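Local coordinates for GTPase-activating protein BEM3 (Saccharomyces cerevisiae S288C, PDB 6FSF) that activates the GTPase activity of CDC42 and, less efficiently, of RHO1, and is represented here by its tandem PX and PH domains, at residues 25-30 / 159-164; 88-93 / 224-229; 143-148 / 171-176; 190-195 / 231-236. All blocks are in the same frame, centred on the assembly; numbering follows the deposited sequence.

Contact 1. Residues 25-30 / 159-164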
# COMPACT_ATOMS: atom_id res chain seq x y z
N SER A 25 0.13 -1.81 1.10
CA SER A 25 0.39 -0.41 0.81
C SER A 25 1.00 -0.27 -0.58
O SER A 25 1.64 -1.20 -1.09
CB SER A 25 1.32 0.22 1.85
OG SER A 25 1.68 1.54 1.47
N THR A 26 0.79 0.90 -1.18
CA THR A 26 1.51 1.33 -2.37
C THR A 26 2.24 2.65 -2.13
O THR A 26 2.60 3.34 -3.09
CB THR A 26 0.56 1.45 -3.57
OG1 THR A 26 -0.37 2.52 -3.34
CG2 THR A 26 -0.21 0.16 -3.77
N LEU A 27 2.45 3.01 -0.86
CA LEU A 27 3.20 4.21 -0.49
C LEU A 27 4.42 3.87 0.36
O LEU A 27 4.96 4.74 1.04
CB LEU A 27 2.29 5.19 0.27
CG LEU A 27 1.04 5.65 -0.47
CD1 LEU A 27 0.23 6.58 0.42
CD2 LEU A 27 1.41 6.34 -1.77
N TYR A 28 4.86 2.62 0.33
CA TYR A 28 5.97 2.17 1.15
C TYR A 28 7.30 2.65 0.57
O TYR A 28 7.53 2.59 -0.64
CB TYR A 28 5.97 0.64 1.25
CG TYR A 28 7.08 0.07 2.11
CD1 TYR A 28 8.23 -0.45 1.53
CD2 TYR A 28 6.97 0.04 3.49
CE1 TYR A 28 9.24 -0.98 2.30
CE2 TYR A 28 7.98 -0.49 4.28
CZ TYR A 28 9.11 -1.00 3.68
OH TYR A 28 10.12 -1.52 4.46
N ARG A 29 8.17 3.13 1.44
CA ARG A 29 9.52 3.56 1.07
C ARG A 29 10.48 2.40 1.30
O ARG A 29 10.64 1.94 2.44
CB ARG A 29 9.95 4.79 1.87
CG ARG A 29 9.10 6.03 1.61
CD ARG A 29 9.99 7.24 1.33
NE ARG A 29 9.25 8.50 1.41
CZ ARG A 29 8.85 9.21 0.36
NH1 ARG A 29 9.12 8.79 -0.87
NH2 ARG A 29 8.19 10.34 0.54
N ASP A 30 11.12 1.93 0.23
CA ASP A 30 11.95 0.74 0.28
C ASP A 30 13.39 1.12 0.65
O ASP A 30 13.63 2.18 1.25
CB ASP A 30 11.87 -0.00 -1.06
CG ASP A 30 12.20 0.89 -2.26
OD1 ASP A 30 12.72 2.00 -2.06
OD2 ASP A 30 11.94 0.46 -3.40
N TRP A 159 -1.18 16.81 -2.96
CA TRP A 159 -0.99 15.81 -1.92
C TRP A 159 0.48 15.38 -1.86
O TRP A 159 1.19 15.39 -2.87
CB TRP A 159 -1.87 14.58 -2.16
CG TRP A 159 -3.34 14.90 -2.19
CD1 TRP A 159 -4.10 15.19 -3.28
CD2 TRP A 159 -4.22 14.97 -1.06
NE1 TRP A 159 -5.40 15.43 -2.91
CE2 TRP A 159 -5.50 15.30 -1.55
CE3 TRP A 159 -4.06 14.78 0.32
CZ2 TRP A 159 -6.61 15.45 -0.72
CZ3 TRP A 159 -5.16 14.92 1.15
CH2 TRP A 159 -6.41 15.26 0.63
N ARG A 160 0.91 15.01 -0.66
CA ARG A 160 2.28 14.58 -0.42
C ARG A 160 2.28 13.43 0.58
O ARG A 160 1.48 13.42 1.52
CB ARG A 160 3.16 15.73 0.10
CG ARG A 160 2.54 16.49 1.27
CD ARG A 160 3.45 17.60 1.77
NE ARG A 160 3.68 18.63 0.76
CZ ARG A 160 4.54 19.63 0.91
NH1 ARG A 160 4.69 20.53 -0.06
NH2 ARG A 160 5.26 19.73 2.02
N VAL A 161 3.17 12.47 0.37
CA VAL A 161 3.26 11.29 1.24
C VAL A 161 3.93 11.69 2.55
O VAL A 161 5.00 12.31 2.55
CB VAL A 161 4.03 10.16 0.54
CG1 VAL A 161 4.13 8.94 1.44
CG2 VAL A 161 3.37 9.81 -0.79
N ARG A 162 3.31 11.32 3.66
CA ARG A 162 3.86 11.54 4.99
C ARG A 162 3.78 10.26 5.80
O ARG A 162 2.91 9.42 5.56
CB ARG A 162 3.12 12.66 5.73
CG ARG A 162 3.41 14.06 5.21
CD ARG A 162 4.84 14.46 5.51
NE ARG A 162 5.58 14.79 4.30
CZ ARG A 162 5.68 16.02 3.80
NH1 ARG A 162 5.09 17.04 4.42
NH2 ARG A 162 6.38 16.23 2.69
N TYR A 163 4.69 10.11 6.74
CA TYR A 163 4.65 9.01 7.71
C TYR A 163 4.29 9.60 9.07
O TYR A 163 5.02 10.44 9.59
CB TYR A 163 5.98 8.27 7.77
CG TYR A 163 5.99 7.16 8.79
CD1 TYR A 163 6.94 7.13 9.80
CD2 TYR A 163 5.03 6.16 8.77
CE1 TYR A 163 6.95 6.13 10.74
CE2 TYR A 163 5.03 5.14 9.71
CZ TYR A 163 5.99 5.14 10.70
OH TYR A 163 6.00 4.13 11.64
N GLY A 164 3.16 9.15 9.62
CA GLY A 164 2.64 9.70 10.86
C GLY A 164 2.97 8.82 12.05
O GLY A 164 2.87 7.60 11.98
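Val161 meets two side chains of the strand 19-29 end: Leu27 at one methyl and Arg29 at its branch carbon. Leu27 CD2 lies 4.1 Å from Val161 CG2, the two side chains running at a slant to each other. Arg29 comes alongside in the opposite sense, and its NH2 stops 4.2 Å from Val161 CB, set obliquely to the guanidinium plane. Val161 offers CG2 to Leu27 because chi1 of 180° sends CG1 anti to the backbone N and leaves CG2 beside that nitrogen.

Behind this first shell, the backbone at Leu27 is held by the side chain of Ser25. Leu27 N donates to Ser25 OG at 2.9 Å, an almost straight bond (167°) that closes an ST turn just where the chain turns a corner at Thr26. Ser25 OG is in turn bonded to Glu228 of the PH domain. Leu27 also rests on Arg96 of helix 90-107 and on Leu146 of strand 142-148, while Leu35 of the neighbouring strand touches both Arg29 and Val161. On the far side of strand 160-167, Arg162 points away from Leu27 and makes a salt bridge with Glu181.

The contact thus joins the edge of the PX sheet to the PH sheet by apolar touching and by a terminal guanidinium nitrogen of Arg29 against a valine carbon. With 154 Å² buried in all and no polar bond between the two segments, it depends on shape rather than on directed bonds.

Contact 2. Residues 88-93 / 224-229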
# COMPACT_ATOMS: atom_id res chain seq x y z
N LEU A 88 -0.70 11.95 -7.94
CA LEU A 88 -1.02 11.39 -6.63
C LEU A 88 -2.30 11.99 -6.07
O LEU A 88 -2.37 13.20 -5.82
CB LEU A 88 0.14 11.62 -5.66
CG LEU A 88 0.03 10.92 -4.30
CD1 LEU A 88 0.15 9.42 -4.48
CD2 LEU A 88 1.06 11.43 -3.30
N SER A 89 -3.32 11.15 -5.87
CA SER A 89 -4.57 11.56 -5.25
C SER A 89 -5.05 10.42 -4.36
O SER A 89 -4.78 9.25 -4.65
CB SER A 89 -5.65 11.89 -6.29
OG SER A 89 -6.35 10.72 -6.69
N PRO A 90 -5.76 10.74 -3.27
CA PRO A 90 -6.21 9.67 -2.37
C PRO A 90 -7.13 8.65 -3.03
O PRO A 90 -7.06 7.46 -2.69
CB PRO A 90 -6.94 10.44 -1.25
CG PRO A 90 -6.31 11.79 -1.27
CD PRO A 90 -6.01 12.08 -2.71
N THR A 91 -7.99 9.08 -3.95
CA THR A 91 -8.92 8.13 -4.56
C THR A 91 -8.22 7.17 -5.51
O THR A 91 -8.65 6.02 -5.65
CB THR A 91 -10.04 8.89 -5.29
OG1 THR A 91 -10.94 7.95 -5.88
CG2 THR A 91 -9.46 9.79 -6.37
N LYS A 92 -7.13 7.61 -6.15
CA LYS A 92 -6.36 6.70 -6.99
C LYS A 92 -5.55 5.72 -6.14
O LYS A 92 -5.45 4.53 -6.48
CB LYS A 92 -5.42 7.48 -7.91
CG LYS A 92 -6.11 8.41 -8.90
CD LYS A 92 -5.08 8.98 -9.85
CE LYS A 92 -5.50 10.33 -10.40
NZ LYS A 92 -4.38 10.96 -11.16
N VAL A 93 -4.96 6.20 -5.05
CA VAL A 93 -4.19 5.34 -4.15
C VAL A 93 -5.07 4.23 -3.60
O VAL A 93 -4.67 3.06 -3.53
CB VAL A 93 -3.57 6.18 -3.02
CG1 VAL A 93 -2.98 5.28 -1.95
CG2 VAL A 93 -2.51 7.11 -3.59
N TYR A 224 -5.27 18.43 6.02
CA TYR A 224 -6.11 17.40 5.42
C TYR A 224 -5.30 16.13 5.27
O TYR A 224 -4.24 16.13 4.63
CB TYR A 224 -6.66 17.87 4.07
CG TYR A 224 -7.52 19.11 4.18
CD1 TYR A 224 -8.90 19.02 4.32
CD2 TYR A 224 -6.94 20.38 4.15
CE1 TYR A 224 -9.68 20.16 4.42
CE2 TYR A 224 -7.72 21.52 4.25
CZ TYR A 224 -9.09 21.40 4.39
OH TYR A 224 -9.86 22.53 4.49
N ILE A 225 -5.78 15.04 5.87
CA ILE A 225 -5.04 13.78 5.94
C ILE A 225 -5.94 12.65 5.47
O ILE A 225 -7.09 12.54 5.91
CB ILE A 225 -4.54 13.51 7.37
CG1 ILE A 225 -3.61 14.64 7.83
CG2 ILE A 225 -3.83 12.17 7.45
CD1 ILE A 225 -3.41 14.70 9.33
N CYS A 226 -5.42 11.81 4.58
CA CYS A 226 -6.14 10.66 4.07
C CYS A 226 -5.31 9.40 4.31
O CYS A 226 -4.08 9.43 4.28
CB CYS A 226 -6.44 10.80 2.58
SG CYS A 226 -7.49 12.20 2.15
N THR A 227 -6.01 8.29 4.55
CA THR A 227 -5.38 6.98 4.66
C THR A 227 -5.56 6.21 3.36
O THR A 227 -6.33 6.59 2.47
CB THR A 227 -5.97 6.19 5.83
OG1 THR A 227 -7.40 6.24 5.78
CG2 THR A 227 -5.49 6.76 7.16
N GLU A 228 -4.83 5.10 3.24
CA GLU A 228 -4.90 4.30 2.03
C GLU A 228 -6.18 3.47 1.96
O GLU A 228 -6.64 3.15 0.86
CB GLU A 228 -3.67 3.39 1.93
CG GLU A 228 -2.37 4.14 1.74
CD GLU A 228 -1.20 3.22 1.49
OE1 GLU A 228 -0.42 2.97 2.43
OE2 GLU A 228 -1.07 2.73 0.34
N THR A 229 -6.76 3.12 3.10
CA THR A 229 -7.99 2.36 3.15
C THR A 229 -8.97 3.04 4.10
O THR A 229 -8.60 3.86 4.93
CB THR A 229 -7.75 0.91 3.61
OG1 THR A 229 -7.28 0.91 4.97
CG2 THR A 229 -6.72 0.22 2.73
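Pro90, at the start of helix 90-107 of the PX domain, packs on Cys226 of the PH domain. Pro90 CG lies 3.6 Å from Cys226 SG, and Pro90 CB is 3.9 Å from Cys226 CB, so CB and CG of the proline ring both lie against CB and SG of the cysteine. Cys226 has SG anti to its carbonyl carbon (chi1 -62°), a setting that lays the sulfur against the ring.

One turn further along the helix, the second contact is of mixed character. Val93 CG1 sits 3.9 Å from Glu228 CG and equally far from Glu228 OE2, the two side chains crossing at a slant. The valine therefore packs on the aliphatic part of the glutamate and borders its carboxylate. That buried carboxylate is satisfied by the PX domain: OE1 bonds to Ser25 OG and OE2 to the backbone N of Thr26.

Hydrogen bonds within each segment shape the backbone on each side of the contact. Ser89 is the N-cap of helix 90-107, its OG accepting from Lys92 N at 3.3 Å. On the PH side, within 224-229, Thr227 OG1 donates to Thr229 O at 2.8 Å, tying together the turn that leads from strand 221-226 into the last helix.

The start of helix 90-107 is thus set on the end of strand 221-226, with Trp159 touching both Pro90 and Cys226. Leu146 of the adjoining strand 142-148 lies against Val93, and helix 230-240 begins just beyond, capped by Thr229.

Contact 3. Residues 143-148 / 171-176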
# COMPACT_ATOMS: atom_id res chain seq x y z
N GLY A 143 1.63 4.78 10.46
CA GLY A 143 1.23 4.39 9.13
C GLY A 143 1.52 5.49 8.13
O GLY A 143 1.81 6.63 8.48
N SER A 144 1.44 5.12 6.86
CA SER A 144 1.62 6.07 5.77
C SER A 144 0.35 6.90 5.58
O SER A 144 -0.76 6.38 5.68
CB SER A 144 1.96 5.34 4.47
OG SER A 144 3.16 4.59 4.61
N LEU A 145 0.54 8.19 5.32
CA LEU A 145 -0.58 9.11 5.18
C LEU A 145 -0.36 10.01 3.97
O LEU A 145 0.75 10.15 3.47
CB LEU A 145 -0.77 9.97 6.44
CG LEU A 145 -1.01 9.24 7.76
CD1 LEU A 145 -1.01 10.22 8.93
CD2 LEU A 145 -2.32 8.46 7.72
N LEU A 146 -1.45 10.62 3.51
CA LEU A 146 -1.43 11.60 2.43
C LEU A 146 -1.88 12.94 2.99
O LEU A 146 -2.93 13.03 3.63
CB LEU A 146 -2.32 11.17 1.26
CG LEU A 146 -1.85 9.93 0.49
CD1 LEU A 146 -2.83 9.57 -0.62
CD2 LEU A 146 -0.46 10.16 -0.09
N LEU A 147 -1.09 13.98 2.74
CA LEU A 147 -1.28 15.28 3.37
C LEU A 147 -1.50 16.37 2.33
O LEU A 147 -0.79 16.42 1.32
CB LEU A 147 -0.07 15.64 4.24
CG LEU A 147 -0.09 17.01 4.93
CD1 LEU A 147 -1.26 17.12 5.89
CD2 LEU A 147 1.23 17.25 5.65
N ARG A 148 -2.47 17.24 2.59
CA ARG A 148 -2.75 18.40 1.75
C ARG A 148 -2.92 19.62 2.64
O ARG A 148 -3.37 19.53 3.78
CB ARG A 148 -4.02 18.19 0.90
CG ARG A 148 -4.36 19.36 -0.03
CD ARG A 148 -5.68 19.14 -0.75
NE ARG A 148 -6.83 19.13 0.16
CZ ARG A 148 -7.59 20.19 0.41
NH1 ARG A 148 -7.33 21.36 -0.17
NH2 ARG A 148 -8.62 20.09 1.25
N LEU A 171 0.85 14.32 17.41
CA LEU A 171 1.07 13.67 16.12
C LEU A 171 2.32 14.24 15.46
O LEU A 171 2.51 15.46 15.45
CB LEU A 171 -0.14 13.85 15.21
CG LEU A 171 -0.01 13.36 13.76
CD1 LEU A 171 0.40 11.90 13.74
CD2 LEU A 171 -1.31 13.57 13.00
N GLN A 172 3.16 13.37 14.93
CA GLN A 172 4.38 13.77 14.24
C GLN A 172 4.35 13.24 12.82
O GLN A 172 4.04 12.07 12.60
CB GLN A 172 5.63 13.25 14.97
CG GLN A 172 5.73 13.70 16.42
CD GLN A 172 7.17 13.80 16.90
OE1 GLN A 172 8.11 13.63 16.13
NE2 GLN A 172 7.34 14.08 18.19
N LEU A 173 4.67 14.10 11.85
CA LEU A 173 4.71 13.74 10.45
C LEU A 173 6.12 13.90 9.91
O LEU A 173 6.79 14.91 10.17
CB LEU A 173 3.73 14.58 9.62
CG LEU A 173 2.27 14.56 10.09
CD1 LEU A 173 1.38 15.36 9.15
CD2 LEU A 173 1.77 13.14 10.23
N PHE A 174 6.58 12.91 9.15
CA PHE A 174 7.93 12.87 8.61
C PHE A 174 7.88 12.78 7.09
O PHE A 174 7.04 12.07 6.52
CB PHE A 174 8.73 11.69 9.16
CG PHE A 174 8.81 11.65 10.66
CD1 PHE A 174 9.91 12.16 11.33
CD2 PHE A 174 7.77 11.11 11.41
CE1 PHE A 174 9.98 12.13 12.71
CE2 PHE A 174 7.84 11.07 12.79
CZ PHE A 174 8.94 11.58 13.44
N ASP A 175 8.79 13.51 6.43
CA ASP A 175 9.01 13.41 4.99
C ASP A 175 10.39 12.80 4.79
O ASP A 175 11.41 13.48 4.96
CB ASP A 175 8.90 14.77 4.31
CG ASP A 175 9.51 14.78 2.92
OD1 ASP A 175 9.97 15.86 2.48
OD2 ASP A 175 9.54 13.72 2.26
N LYS A 176 10.42 11.52 4.43
CA LYS A 176 11.66 10.78 4.22
C LYS A 176 12.54 10.83 5.47
O LYS A 176 13.74 11.15 5.42
CB LYS A 176 12.40 11.30 2.99
CG LYS A 176 11.51 11.35 1.75
CD LYS A 176 11.98 12.38 0.74
CE LYS A 176 13.25 11.93 0.03
NZ LYS A 176 13.02 10.73 -0.82
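Leu173 meets Leu145 and Leu147 inside the PH domain, whose strongly bent antiparallel sheet is closed off by a C-terminal helix. Strands 142-148 and 170-174 are not neighbours in that sheet; strand 160-167 runs between them, so these leucines reach across it from the same, inward side of the curve.

From CB, the Leu173 side chain heads toward strand 142-148, with CG anti to the carbonyl carbon (chi1 -55°). CB and CG bring the branch inward without coming within 4.2 Å of either leucine, and the fork does the touching. One arm, CD1, approaches Leu147 CD2 at 4.0 Å. The other, CD2, stands 4.2 Å from Leu145 CD1. A single leucine thus spans two alternate residues of the other strand, each methyl taking one of them.

Leu147 has CG anti to its backbone N (chi1 177°) and crosses Leu173 obliquely. Ile225 of strand 221-226 touches both Leu145 and Leu147, carrying the apolar layer on to the next strand of the sheet.

Only 122 Å² is buried between the two segments, every atom in contact is a carbon, and all three leucines are buried in the domain. Nearby, Trp236 of the final helix covers this layer, its NE1 lying 3.7 Å from Leu145 CD2.

Contact 4. Residues 190-195 / 231-236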
# COMPACT_ATOMS: atom_id res chain seq x y z
N ILE A 190 -11.18 17.60 15.10
CA ILE A 190 -11.12 16.57 14.08
C ILE A 190 -12.51 16.33 13.52
O ILE A 190 -13.50 16.29 14.27
CB ILE A 190 -10.53 15.25 14.64
CG1 ILE A 190 -9.12 15.48 15.19
CG2 ILE A 190 -10.49 14.18 13.56
CD1 ILE A 190 -9.07 15.77 16.68
N GLU A 191 -12.60 16.18 12.20
CA GLU A 191 -13.86 15.90 11.52
C GLU A 191 -13.58 15.03 10.30
O GLU A 191 -12.56 15.21 9.63
CB GLU A 191 -14.57 17.19 11.11
CG GLU A 191 -13.75 18.08 10.18
CD GLU A 191 -14.51 19.32 9.74
OE1 GLU A 191 -15.74 19.36 9.94
OE2 GLU A 191 -13.87 20.25 9.20
N LEU A 192 -14.49 14.10 10.03
CA LEU A 192 -14.40 13.31 8.81
C LEU A 192 -14.79 14.14 7.60
O LEU A 192 -15.70 14.97 7.66
CB LEU A 192 -15.30 12.08 8.89
CG LEU A 192 -14.94 10.89 9.79
CD1 LEU A 192 -15.34 11.17 11.23
CD2 LEU A 192 -15.61 9.63 9.27
N ILE A 193 -14.09 13.92 6.49
CA ILE A 193 -14.48 14.46 5.20
C ILE A 193 -15.24 13.35 4.46
O ILE A 193 -14.68 12.27 4.26
CB ILE A 193 -13.27 14.93 4.38
CG1 ILE A 193 -12.62 16.14 5.06
CG2 ILE A 193 -13.69 15.25 2.96
CD1 ILE A 193 -11.13 16.21 4.88
N PRO A 194 -16.49 13.58 4.07
CA PRO A 194 -17.24 12.53 3.38
C PRO A 194 -16.61 12.21 2.03
O PRO A 194 -16.20 13.10 1.29
CB PRO A 194 -18.64 13.13 3.22
CG PRO A 194 -18.42 14.61 3.26
CD PRO A 194 -17.28 14.82 4.21
N ASN A 195 -16.51 10.91 1.73
CA ASN A 195 -15.96 10.49 0.45
C ASN A 195 -16.77 11.07 -0.71
O ASN A 195 -16.21 11.42 -1.76
CB ASN A 195 -15.92 8.97 0.36
CG ASN A 195 -14.87 8.35 1.26
OD1 ASN A 195 -13.80 8.93 1.47
ND2 ASN A 195 -15.16 7.17 1.78
N LYS A 231 -10.61 1.35 6.34
CA LYS A 231 -10.36 0.76 7.65
C LYS A 231 -9.27 1.52 8.39
O LYS A 231 -9.36 1.73 9.60
CB LYS A 231 -9.97 -0.71 7.50
CG LYS A 231 -9.63 -1.39 8.82
CD LYS A 231 -9.04 -2.77 8.63
CE LYS A 231 -8.76 -3.42 9.98
NZ LYS A 231 -8.23 -4.81 9.83
N GLU A 232 -8.23 1.94 7.67
CA GLU A 232 -7.16 2.70 8.30
C GLU A 232 -7.66 4.03 8.84
O GLU A 232 -7.14 4.53 9.85
CB GLU A 232 -6.01 2.92 7.31
CG GLU A 232 -4.88 1.93 7.45
CD GLU A 232 -4.06 2.17 8.70
OE1 GLU A 232 -3.36 3.20 8.77
OE2 GLU A 232 -4.12 1.33 9.63
N ARG A 233 -8.66 4.63 8.19
CA ARG A 233 -9.27 5.84 8.76
C ARG A 233 -9.99 5.53 10.06
O ARG A 233 -9.90 6.30 11.02
CB ARG A 233 -10.23 6.48 7.75
CG ARG A 233 -10.96 7.70 8.32
CD ARG A 233 -11.62 8.55 7.25
NE ARG A 233 -12.75 7.87 6.63
CZ ARG A 233 -13.61 8.46 5.80
NH1 ARG A 233 -13.47 9.74 5.50
NH2 ARG A 233 -14.61 7.77 5.28
N GLU A 234 -10.70 4.39 10.12
CA GLU A 234 -11.32 3.97 11.37
C GLU A 234 -10.28 3.80 12.46
O GLU A 234 -10.45 4.29 13.59
CB GLU A 234 -12.10 2.67 11.16
CG GLU A 234 -13.41 2.81 10.41
CD GLU A 234 -14.18 1.50 10.36
OE1 GLU A 234 -14.22 0.79 11.39
OE2 GLU A 234 -14.73 1.17 9.28
N LEU A 235 -9.18 3.10 12.16
CA LEU A 235 -8.16 2.84 13.17
C LEU A 235 -7.51 4.13 13.64
O LEU A 235 -7.21 4.28 14.83
CB LEU A 235 -7.11 1.88 12.62
CG LEU A 235 -7.58 0.48 12.20
CD1 LEU A 235 -6.38 -0.43 11.93
CD2 LEU A 235 -8.48 -0.13 13.26
N TRP A 236 -7.28 5.07 12.72
CA TRP A 236 -6.61 6.32 13.10
C TRP A 236 -7.50 7.19 13.97
O TRP A 236 -7.01 7.81 14.93
CB TRP A 236 -6.17 7.08 11.85
CG TRP A 236 -4.76 6.80 11.44
CD1 TRP A 236 -4.33 5.95 10.46
CD2 TRP A 236 -3.58 7.37 12.02
NE1 TRP A 236 -2.96 5.96 10.39
CE2 TRP A 236 -2.47 6.82 11.34
CE3 TRP A 236 -3.35 8.28 13.05
CZ2 TRP A 236 -1.16 7.16 11.65
CZ3 TRP A 236 -2.04 8.62 13.36
CH2 TRP A 236 -0.97 8.06 12.66
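Arg233 reaches from the C-terminal helix of the PH domain to the end of strand 188-193, and its guanidinium carries the whole contact. The close part is polar: NH1 donates to Ile193 O at 3.1 Å, with an N-H...O angle of 138°. The oxygen lies at the guanidinium edge, only 7° out of its plane, while the donor stands tilted from the plane of the carbonyl. NH1 also bonds to Gly206 O of the adjoining strand, so one nitrogen grips two backbone oxygens. A bend at chi3 (69°) turns the otherwise extended arginine into this position. Asn195 belongs to this close part too, coming from the opposite direction with its amide nearly parallel to the guanidinium; ND2 is 3.6 Å from Arg233 NH2, a contact without a hydrogen bond. The amide is held by Asn205, whose backbone N bonds to Asn195 OD1.

The looser, solvent side is Leu192. Its CD2 sits over the centre of one guanidinium face, 4.2 Å from Arg233 CZ, and Leu192 itself is exposed to solvent. Putting a leucine in place of Arg233 would probably leave the carbonyls of Ile193 and Gly206 without their shared donor and loosen the hold of the helix on this edge.

The arginine thus fastens helix 230-240 to strand 188-193, the outermost strand on this side of the sheet, and to strand 206-211 next to it, where Phe207 also touches its side chain.

Overall arrangement
Contacts 1 and 2, with centres about 10 Å apart, both join the PX and PH domains, whereas contacts 3 and 4 lie wholly within the PH domain. The two interdomain contacts meet at the carboxylate of Glu228 and again where Trp159 packs on Pro90, Trp159 NE1 lying 3.4 Å from Pro90 CD. Contact 1 runs on into contact 3, centres about 7 Å apart, because strand 160-167 pairs with both strands of the latter. Contact 2 adjoins contact 3 through the pairing of strands 221-226 and 142-148. It leads to contact 4, about 11 Å away between centres, by way of the turn at Thr227. Trp236 ties contact 4 to contact 3.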